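Local coordinates for protein transcriptional regulator (Pyrococcus horikoshii, PDB 1UDD) that is a TenA homologue named as a transcriptional regulator, an all-helical protein of the TENA/THI-4/PQQC family, at residues V3-K8 with K180-S185; S111-F116 with K202-F207. One frame throughout, in Å; residues are numbered along the deposited sequence.

Interaction 1: V3-K8 with K180-S185; sequences VMITDK and KIIDSS
Asp183, in the last turn of helix 169-183, turns its carboxylate to the first turn of helix 5-11 and meets Thr6 with both oxygens. The two side chains cross at about a right angle. OD1 offers its syn lone pair to the backbone N of Thr6, 2.7 Å away in a nearly straight bond (165°), while OD2 takes the hydroxyl OG1 of Thr6 at a very short 2.5 Å. Threonine suits this place because chi1 (59°) sets its hydroxyl near the backbone N, within range of the same carboxylate. Met4 also lies across the aspartate, its extended chain bringing SD within 3.7 Å of Asp183 OD2.

Ile5 runs past Asp183 in the opposite direction and supplies the apolar part. Its branched chain meets two neighbours: CG2 touches CG2 of Ile182 at 4.0 Å, and CD1 reaches OG of Ser185 at 3.5 Å; beyond the contact Ile5 rests on Tyr190 and Leu193. A water joins the backbones, accepting from Ile5 N and donating to Asp183 O.

Met4, at the N-cap of helix 5-11, gives its N-H to OD2 of Asp7, 2.8 Å away. An anionic side chain suits this amino end, where N-H groups lack helical acceptors; these donors would probably favour the charged form of Asp183, although the carboxyl end of its own helix opposes it.

Interaction 2: S111-F116 with K202-F207; sequences SAYMDF and KFELAF
Phe203 lays one face under Tyr113 and meets Phe116 obliquely, while Phe116 CD2 comes to the edge of the Tyr113 ring. The three rings form an aromatic cluster where helix 108-123 and helix 190-213 run nearly antiparallel, their local axes 10.2 Å apart. The Tyr113 and Phe203 rings are close to parallel, with planes 22° apart, but they are slid so far that they barely overlap. A CH-pi contact takes the place of a full stack: Tyr113 CA stands over the centre of the Phe203 ring, 3.9 Å from its centroid. The centroids of the Phe116 and Phe203 rings are 5.3 Å apart.

Aliphatic and edge contacts fill in around this cluster. Ala112, whose methyl is small enough to approach the Phe203 ring closely, places CB 4.0 Å from Phe203 CE1. At the edge of the Tyr113 ring, CD2 approaches CD1 of Phe207 at 4.1 Å, the two side chains crossing at about a right angle. Across the subunit boundary, Phe203 packs on Ala112 of the second subunit, and Ala112 on Phe203 of that subunit.

The polar contribution is one bond. Chi1 of -173° carries the Tyr113 ring away from its own backbone N and places OH at Glu204, where it donates to OE2 at a very short 2.5 Å. Glu204 bends at chi2 to bring the carboxylate to the ring edge, its plane 79° from that of the ring. Cys136 and Tyr140 of helix 126-146 lie against Glu204, and Cys136 touches Tyr113 too.

OE2 is also hydrogen-bonded to Tyr49 OH on helix 36-63. Tyrosine hydroxyls from two helices thus satisfy one buried carboxylate oxygen and restrain the rotation of the group.

How the interactions relate
Helix 190-213 ties the two contacts together. It carries one side of interaction 2, and its first turns, through Tyr190 and Leu193, touch Ile5 of interaction 1; it also directly follows helix 169-183 in the chain. Helix 126-146 packs against both contacts. Their centres are 23 Å apart and their nearest atoms about 11 Å, so they do not touch. Along the chain the order is 3-8, 111-116, 180-185, 202-207, and the two connections cross. Interaction 1 joins the N-terminal helix to the body of the helical bundle in a partly buried place, whereas interaction 2 lies deeper, between two long helices and beside the second subunit.

Interaction 1: V3-K8 with K180-S185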
loop_
_atom_site.group_PDB
_atom_site.type_symbol
_atom_site.label_atom_id
_atom_site.label_comp_id
_atom_site.label_asym_id
_atom_site.label_seq_id
_atom_site.Cartn_x
_atom_site.Cartn_y
_atom_site.Cartn_z
ATOM N N VAL A 3 -28.427 16.077 -9.327
ATOM C CA VAL A 3 -27.447 17.137 -9.127
ATOM C C VAL A 3 -26.108 16.394 -9.185
ATOM O O VAL A 3 -26.096 15.176 -9.347
ATOM C CB VAL A 3 -27.630 17.818 -7.765
ATOM C CG1 VAL A 3 -28.985 18.530 -7.732
ATOM C CG2 VAL A 3 -27.533 16.782 -6.640
ATOM N N MET A 4 -24.986 17.097 -9.076
ATOM C CA MET A 4 -23.684 16.425 -9.142
ATOM C C MET A 4 -23.317 15.693 -7.841
ATOM O O MET A 4 -23.919 15.909 -6.787
ATOM C CB MET A 4 -22.574 17.434 -9.442
ATOM C CG MET A 4 -22.641 18.120 -10.787
ATOM S SD MET A 4 -21.203 19.229 -10.942
ATOM C CE MET A 4 -21.476 19.978 -12.538
ATOM N N ILE A 5 -22.313 14.831 -7.928
ATOM C CA ILE A 5 -21.828 14.097 -6.765
ATOM C C ILE A 5 -21.402 15.071 -5.651
ATOM O O ILE A 5 -21.830 14.918 -4.509
ATOM C CB ILE A 5 -20.637 13.219 -7.151
ATOM C CG1 ILE A 5 -21.096 12.171 -8.177
ATOM C CG2 ILE A 5 -20.017 12.584 -5.910
ATOM C CD1 ILE A 5 -19.996 11.223 -8.614
ATOM N N THR A 6 -20.578 16.075 -5.972
ATOM C CA THR A 6 -20.150 17.025 -4.948
ATOM C C THR A 6 -21.317 17.870 -4.415
ATOM O O THR A 6 -21.252 18.379 -3.297
ATOM C CB THR A 6 -18.987 17.952 -5.438
ATOM O OG1 THR A 6 -19.388 18.693 -6.605
ATOM C CG2 THR A 6 -17.742 17.109 -5.764
ATOM N N ASP A 7 -22.375 18.028 -5.214
ATOM C CA ASP A 7 -23.561 18.758 -4.762
ATOM C C ASP A 7 -24.150 17.932 -3.610
ATOM O O ASP A 7 -24.460 18.451 -2.546
ATOM C CB ASP A 7 -24.603 18.878 -5.883
ATOM C CG ASP A 7 -24.193 19.865 -6.979
ATOM O OD1 ASP A 7 -23.460 20.836 -6.698
ATOM O OD2 ASP A 7 -24.622 19.674 -8.127
ATOM N N LYS A 8 -24.283 16.633 -3.836
ATOM C CA LYS A 8 -24.814 15.721 -2.826
ATOM C C LYS A 8 -23.954 15.667 -1.578
ATOM O O LYS A 8 -24.478 15.586 -0.475
ATOM C CB LYS A 8 -24.935 14.316 -3.418
ATOM C CG LYS A 8 -25.973 14.223 -4.514
ATOM C CD LYS A 8 -25.703 13.063 -5.453
ATOM C CE LYS A 8 -26.196 11.739 -4.929
ATOM N NZ LYS A 8 -25.891 10.654 -5.938
ATOM N N LYS A 180 -14.188 18.698 -9.927
ATOM C CA LYS A 180 -14.463 18.285 -11.293
ATOM C C LYS A 180 -14.027 16.844 -11.492
ATOM O O LYS A 180 -14.724 16.049 -12.121
ATOM C CB LYS A 180 -13.743 19.187 -12.294
ATOM C CG LYS A 180 -13.839 18.681 -13.730
ATOM C CD LYS A 180 -13.180 19.660 -14.700
ATOM C CE LYS A 180 -13.367 19.236 -16.153
ATOM N NZ LYS A 180 -12.913 20.309 -17.086
ATOM N N ILE A 181 -12.865 16.504 -10.953
ATOM C CA ILE A 181 -12.393 15.150 -11.073
ATOM C C ILE A 181 -13.375 14.199 -10.393
ATOM O O ILE A 181 -13.806 13.214 -10.987
ATOM C CB ILE A 181 -10.999 15.004 -10.471
ATOM C CG1 ILE A 181 -9.999 15.766 -11.355
ATOM C CG2 ILE A 181 -10.642 13.519 -10.377
ATOM C CD1 ILE A 181 -8.604 15.908 -10.759
ATOM N N ILE A 182 -13.752 14.497 -9.162
ATOM C CA ILE A 182 -14.698 13.630 -8.472
ATOM C C ILE A 182 -16.046 13.592 -9.221
ATOM O O ILE A 182 -16.643 12.529 -9.388
ATOM C CB ILE A 182 -14.913 14.103 -7.009
ATOM C CG1 ILE A 182 -13.636 13.856 -6.204
ATOM C CG2 ILE A 182 -16.117 13.385 -6.382
ATOM C CD1 ILE A 182 -13.617 14.557 -4.863
ATOM N N ASP A 183 -16.502 14.740 -9.713
ATOM C CA ASP A 183 -17.794 14.780 -10.400
ATOM C C ASP A 183 -17.867 14.132 -11.772
ATOM O O ASP A 183 -18.953 13.801 -12.228
ATOM C CB ASP A 183 -18.316 16.220 -10.490
ATOM C CG ASP A 183 -18.816 16.732 -9.153
ATOM O OD1 ASP A 183 -19.496 15.953 -8.450
ATOM O OD2 ASP A 183 -18.545 17.903 -8.806
ATOM N N SER A 184 -16.727 13.937 -12.425
ATOM C CA SER A 184 -16.728 13.317 -13.752
ATOM C C SER A 184 -16.648 11.799 -13.642
ATOM O O SER A 184 -16.514 11.106 -14.644
ATOM C CB SER A 184 -15.552 13.833 -14.588
ATOM O OG SER A 184 -14.309 13.367 -14.078
ATOM N N SER A 185 -16.737 11.290 -12.416
ATOM C CA SER A 185 -16.668 9.858 -12.174
ATOM C C SER A 185 -18.041 9.202 -12.263
ATOM O O SER A 185 -19.048 9.863 -12.532
ATOM C CB SER A 185 -16.083 9.582 -10.789
ATOM O OG SER A 185 -16.960 10.054 -9.787
HETATM O O HOH W 1 -21.345 14.041 -10.712
#

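Interaction 2: S111-F116 with K202-F207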
loop_
_atom_site.group_PDB
_atom_site.type_symbol
_atom_site.label_atom_id
_atom_site.label_comp_id
_atom_site.label_asym_id
_atom_site.label_seq_id
_atom_site.Cartn_x
_atom_site.Cartn_y
_atom_site.Cartn_z
ATOM N N SER A 111 -3.387 13.119 14.506
ATOM C CA SER A 111 -2.869 11.840 14.012
ATOM C C SER A 111 -3.961 11.062 13.316
ATOM O O SER A 111 -3.797 10.618 12.180
ATOM C CB SER A 111 -2.336 10.989 15.167
ATOM O OG SER A 111 -1.301 11.664 15.853
ATOM N N ALA A 112 -5.075 10.891 14.020
ATOM C CA ALA A 112 -6.220 10.166 13.500
ATOM C C ALA A 112 -6.695 10.708 12.140
ATOM O O ALA A 112 -6.888 9.939 11.193
ATOM C CB ALA A 112 -7.351 10.226 14.490
ATOM N N TYR A 113 -6.883 12.022 12.045
ATOM C CA TYR A 113 -7.344 12.617 10.794
ATOM C C TYR A 113 -6.371 12.310 9.661
ATOM O O TYR A 113 -6.773 11.888 8.575
ATOM C CB TYR A 113 -7.514 14.133 10.964
ATOM C CG TYR A 113 -8.145 14.869 9.786
ATOM C CD1 TYR A 113 -8.922 14.201 8.829
ATOM C CD2 TYR A 113 -7.993 16.251 9.655
ATOM C CE1 TYR A 113 -9.529 14.902 7.779
ATOM C CE2 TYR A 113 -8.593 16.954 8.614
ATOM C CZ TYR A 113 -9.356 16.277 7.681
ATOM O OH TYR A 113 -9.919 16.994 6.650
ATOM N N MET A 114 -5.084 12.523 9.899
ATOM C CA MET A 114 -4.119 12.226 8.861
ATOM C C MET A 114 -4.157 10.729 8.490
ATOM O O MET A 114 -4.019 10.373 7.320
ATOM C CB MET A 114 -2.723 12.641 9.315
ATOM C CG MET A 114 -2.586 14.150 9.464
ATOM S SD MET A 114 -3.238 15.073 8.004
ATOM C CE MET A 114 -4.784 15.593 8.617
ATOM N N ASP A 115 -4.351 9.864 9.486
ATOM C CA ASP A 115 -4.405 8.418 9.249
ATOM C C ASP A 115 -5.630 8.032 8.437
ATOM O O ASP A 115 -5.572 7.135 7.613
ATOM C CB ASP A 115 -4.372 7.652 10.581
ATOM C CG ASP A 115 -3.002 7.692 11.226
ATOM O OD1 ASP A 115 -2.043 8.146 10.557
ATOM O OD2 ASP A 115 -2.876 7.266 12.388
ATOM N N PHE A 116 -6.740 8.717 8.682
ATOM C CA PHE A 116 -7.963 8.484 7.933
ATOM C C PHE A 116 -7.681 8.815 6.459
ATOM O O PHE A 116 -8.071 8.068 5.552
ATOM C CB PHE A 116 -9.097 9.370 8.474
ATOM C CG PHE A 116 -10.127 9.753 7.428
ATOM C CD1 PHE A 116 -11.057 8.827 6.975
ATOM C CD2 PHE A 116 -10.138 11.041 6.884
ATOM C CE1 PHE A 116 -11.995 9.170 5.992
ATOM C CE2 PHE A 116 -11.067 11.396 5.902
ATOM C CZ PHE A 116 -11.999 10.455 5.456
ATOM N N LYS A 202 -16.317 15.560 9.790
ATOM C CA LYS A 202 -16.298 15.456 11.252
ATOM C C LYS A 202 -14.887 15.722 11.767
ATOM O O LYS A 202 -14.701 16.428 12.761
ATOM C CB LYS A 202 -16.761 14.076 11.713
ATOM C CG LYS A 202 -18.245 13.833 11.506
ATOM C CD LYS A 202 -18.648 12.568 12.219
ATOM C CE LYS A 202 -20.127 12.292 12.072
ATOM N NZ LYS A 202 -20.499 11.079 12.864
ATOM N N PHE A 203 -13.888 15.165 11.088
ATOM C CA PHE A 203 -12.502 15.400 11.501
ATOM C C PHE A 203 -12.174 16.885 11.445
ATOM O O PHE A 203 -11.487 17.401 12.315
ATOM C CB PHE A 203 -11.527 14.638 10.614
ATOM C CG PHE A 203 -11.321 13.203 11.026
ATOM C CD1 PHE A 203 -10.893 12.887 12.314
ATOM C CD2 PHE A 203 -11.518 12.167 10.114
ATOM C CE1 PHE A 203 -10.662 11.558 12.686
ATOM C CE2 PHE A 203 -11.287 10.835 10.475
ATOM C CZ PHE A 203 -10.859 10.527 11.765
ATOM N N GLU A 204 -12.653 17.571 10.410
ATOM C CA GLU A 204 -12.398 18.999 10.285
ATOM C C GLU A 204 -12.941 19.745 11.507
ATOM O O GLU A 204 -12.267 20.606 12.068
ATOM C CB GLU A 204 -13.056 19.563 9.013
ATOM C CG GLU A 204 -12.257 19.361 7.724
ATOM C CD GLU A 204 -10.859 19.975 7.782
ATOM O OE1 GLU A 204 -10.684 21.006 8.466
ATOM O OE2 GLU A 204 -9.935 19.439 7.127
ATOM N N LEU A 205 -14.166 19.416 11.897
ATOM C CA LEU A 205 -14.798 20.052 13.044
ATOM C C LEU A 205 -13.998 19.708 14.296
ATOM O O LEU A 205 -13.703 20.576 15.123
ATOM C CB LEU A 205 -16.251 19.572 13.176
ATOM C CG LEU A 205 -17.104 20.116 14.326
ATOM C CD1 LEU A 205 -16.986 21.620 14.417
ATOM C CD2 LEU A 205 -18.552 19.705 14.105
ATOM N N ALA A 206 -13.620 18.439 14.406
ATOM C CA ALA A 206 -12.852 17.967 15.550
ATOM C C ALA A 206 -11.514 18.685 15.623
ATOM O O ALA A 206 -11.008 18.971 16.715
ATOM C CB ALA A 206 -12.625 16.453 15.442
ATOM N N PHE A 207 -10.938 18.969 14.460
ATOM C CA PHE A 207 -9.648 19.630 14.418
ATOM C C PHE A 207 -9.745 21.045 14.996
ATOM O O PHE A 207 -8.879 21.475 15.758
ATOM C CB PHE A 207 -9.125 19.695 12.983
ATOM C CG PHE A 207 -7.625 19.727 12.883
ATOM C CD1 PHE A 207 -6.887 18.539 12.918
ATOM C CD2 PHE A 207 -6.947 20.937 12.725
ATOM C CE1 PHE A 207 -5.488 18.557 12.788
ATOM C CE2 PHE A 207 -5.560 20.968 12.597
ATOM C CZ PHE A 207 -4.824 19.774 12.625
#